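Local coordinates for protein alpha-1,4-endofucoidanase (Mariniflexile fucanivorans, PDB 6DNS) that hydrolyses alpha-1,4 linkages within fucoidan chains, acting as a retaining endo-enzyme of glycoside hydrolase family 107, at residues I433-P438 and E514-P519. Sequence-based numbering, arbitrary orientation.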
loop_
_atom_site.group_PDB
_atom_site.type_symbol
_atom_site.label_atom_id
_atom_site.label_comp_id
_atom_site.label_asym_id
_atom_site.label_seq_id
_atom_site.Cartn_x
_atom_site.Cartn_y
_atom_site.Cartn_z
ATOM N N ILE A 433 -17.664 9.902 -13.165
ATOM C CA ILE A 433 -18.671 10.624 -13.948
ATOM C C ILE A 433 -19.057 11.871 -13.158
ATOM O O ILE A 433 -19.418 11.775 -11.983
ATOM C CB ILE A 433 -19.953 9.782 -14.207
ATOM C CG1 ILE A 433 -19.626 8.420 -14.840
ATOM C CG2 ILE A 433 -20.934 10.530 -15.110
ATOM C CD1 ILE A 433 -20.829 7.506 -14.955
ATOM N N TYR A 434 -18.973 13.031 -13.808
ATOM C CA TYR A 434 -19.472 14.292 -13.262
ATOM C C TYR A 434 -20.712 14.689 -14.071
ATOM O O TYR A 434 -20.572 15.139 -15.213
ATOM C CB TYR A 434 -18.401 15.381 -13.361
ATOM C CG TYR A 434 -17.252 15.191 -12.396
ATOM C CD1 TYR A 434 -16.237 14.268 -12.661
ATOM C CD2 TYR A 434 -17.174 15.932 -11.218
ATOM C CE1 TYR A 434 -15.180 14.089 -11.778
ATOM C CE2 TYR A 434 -16.123 15.759 -10.328
ATOM C CZ TYR A 434 -15.128 14.838 -10.611
ATOM O OH TYR A 434 -14.084 14.664 -9.732
ATOM N N PRO A 435 -21.927 14.501 -13.502
ATOM C CA PRO A 435 -23.168 14.826 -14.223
ATOM C C PRO A 435 -23.201 16.262 -14.758
ATOM O O PRO A 435 -22.982 17.206 -13.995
ATOM C CB PRO A 435 -24.259 14.619 -13.164
ATOM C CG PRO A 435 -23.683 13.629 -12.218
ATOM C CD PRO A 435 -22.210 13.906 -12.179
ATOM N N GLY A 436 -23.433 16.407 -16.064
ATOM C CA GLY A 436 -23.462 17.716 -16.725
ATOM C C GLY A 436 -22.154 18.159 -17.368
ATOM O O GLY A 436 -22.176 18.908 -18.348
ATOM N N GLN A 437 -21.019 17.703 -16.829
ATOM C CA GLN A 437 -19.695 18.120 -17.303
ATOM C C GLN A 437 -19.232 17.220 -18.452
ATOM O O GLN A 437 -19.694 16.081 -18.555
ATOM C CB GLN A 437 -18.664 18.059 -16.167
ATOM C CG GLN A 437 -19.059 18.791 -14.890
ATOM C CD GLN A 437 -19.348 20.263 -15.115
ATOM O OE1 GLN A 437 -18.562 20.974 -15.746
ATOM N NE2 GLN A 437 -20.480 20.730 -14.598
ATOM N N PRO A 438 -18.310 17.715 -19.310
ATOM C CA PRO A 438 -17.794 16.850 -20.378
ATOM C C PRO A 438 -16.842 15.775 -19.842
ATOM O O PRO A 438 -15.995 16.070 -18.996
ATOM C CB PRO A 438 -17.049 17.821 -21.315
ATOM C CG PRO A 438 -17.234 19.192 -20.750
ATOM C CD PRO A 438 -17.660 19.037 -19.323
ATOM N N GLU A 514 -18.188 5.107 -12.145
ATOM C CA GLU A 514 -18.967 5.512 -10.977
ATOM C C GLU A 514 -19.229 7.012 -11.003
ATOM O O GLU A 514 -18.389 7.785 -11.470
ATOM C CB GLU A 514 -18.216 5.156 -9.693
ATOM C CG GLU A 514 -17.847 3.684 -9.574
ATOM C CD GLU A 514 -17.315 3.310 -8.200
ATOM O OE1 GLU A 514 -16.954 4.215 -7.414
ATOM O OE2 GLU A 514 -17.257 2.099 -7.904
ATOM N N VAL A 515 -20.389 7.416 -10.491
ATOM C CA VAL A 515 -20.752 8.832 -10.387
ATOM C C VAL A 515 -20.069 9.432 -9.160
ATOM O O VAL A 515 -19.979 8.784 -8.113
ATOM C CB VAL A 515 -22.285 9.026 -10.315
ATOM C CG1 VAL A 515 -22.650 10.498 -10.132
ATOM C CG2 VAL A 515 -22.939 8.462 -11.572
ATOM N N ILE A 516 -19.582 10.665 -9.307
ATOM C CA ILE A 516 -18.861 11.364 -8.237
ATOM C C ILE A 516 -19.761 11.639 -7.024
ATOM O O ILE A 516 -20.938 11.974 -7.173
ATOM C CB ILE A 516 -18.217 12.688 -8.747
ATOM C CG1 ILE A 516 -17.208 13.259 -7.734
ATOM C CG2 ILE A 516 -19.273 13.739 -9.085
ATOM C CD1 ILE A 516 -15.995 12.386 -7.483
ATOM N N SER A 517 -19.186 11.469 -5.834
ATOM C CA SER A 517 -19.843 11.768 -4.565
ATOM C C SER A 517 -19.148 12.978 -3.944
ATOM O O SER A 517 -18.032 12.861 -3.431
ATOM C CB SER A 517 -19.753 10.556 -3.631
ATOM O OG SER A 517 -20.281 10.846 -2.349
ATOM N N HIS A 518 -19.807 14.135 -4.000
ATOM C CA HIS A 518 -19.231 15.386 -3.496
ATOM C C HIS A 518 -19.178 15.387 -1.963
ATOM O O HIS A 518 -20.014 14.748 -1.320
ATOM C CB HIS A 518 -20.033 16.594 -3.992
ATOM C CG HIS A 518 -20.024 16.754 -5.480
ATOM N ND1 HIS A 518 -18.869 16.977 -6.198
ATOM C CD2 HIS A 518 -21.031 16.731 -6.386
ATOM C CE1 HIS A 518 -19.162 17.078 -7.481
ATOM N NE2 HIS A 518 -20.467 16.935 -7.623
ATOM N N PRO A 519 -18.197 16.103 -1.373
ATOM C CA PRO A 519 -18.058 16.114 0.084
ATOM C C PRO A 519 -19.085 17.014 0.773
ATOM O O PRO A 519 -19.649 17.914 0.142
ATOM C CB PRO A 519 -16.643 16.659 0.289
ATOM C CG PRO A 519 -16.441 17.574 -0.867
ATOM C CD PRO A 519 -17.194 16.971 -2.020
#
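One face of the Tyr434 ring is covered by Ile516, which lies off-centre toward the rim. Ile516 CG2 makes a CH-pi contact 4.1 Å from the ring centroid, 27° off the normal, and its nearest ring atom is Tyr434 CD2, at 3.7 Å. With CG1 of Ile516 anti to the backbone N (chi1 -167°), this branch runs on across CE2 and CZ, and Ile516 CD1 ends 3.7 Å from Tyr434 OH. The His518 ring approaches obliquely and more loosely, its CE1 4.4 Å from Tyr434 CE2; its ND1 is hydrogen-bonded to Tyr559 OH, and its ring also meets Phe561.

Alongside this packing the two backbones join in a single parallel bridge, in which Ile433 uses both of its polar backbone atoms. Ile433 N donates almost straight to Glu514 O (2.8 Å, 174°), and Ile433 O accepts from Ile516 N at 2.9 Å in the carbonyl plane. Val515, between the two bonds, divides its methyls: CG1 packs on Pro435 CG at 3.9 Å, while CG2 faces Ile433 CD1 at 4.1 Å. The Ile433 side chain also touches Trp469, Pro486 and Glu490.

Past the bridge, 433-438 bends away through a type II turn from Tyr434 to Gln437, with Pro435 and Gly436 at its corners, and leads into strand 439-444. Residues 514-519 instead continue toward the next, probably Ig-like domain, which supplies Tyr559 and Phe561. A parallel pairing between the start and the end of a domain is consistent with the A'-G pairing of Ig-like beta-sandwiches, and here it sits at the junction of two domains of predicted Ig-like fold.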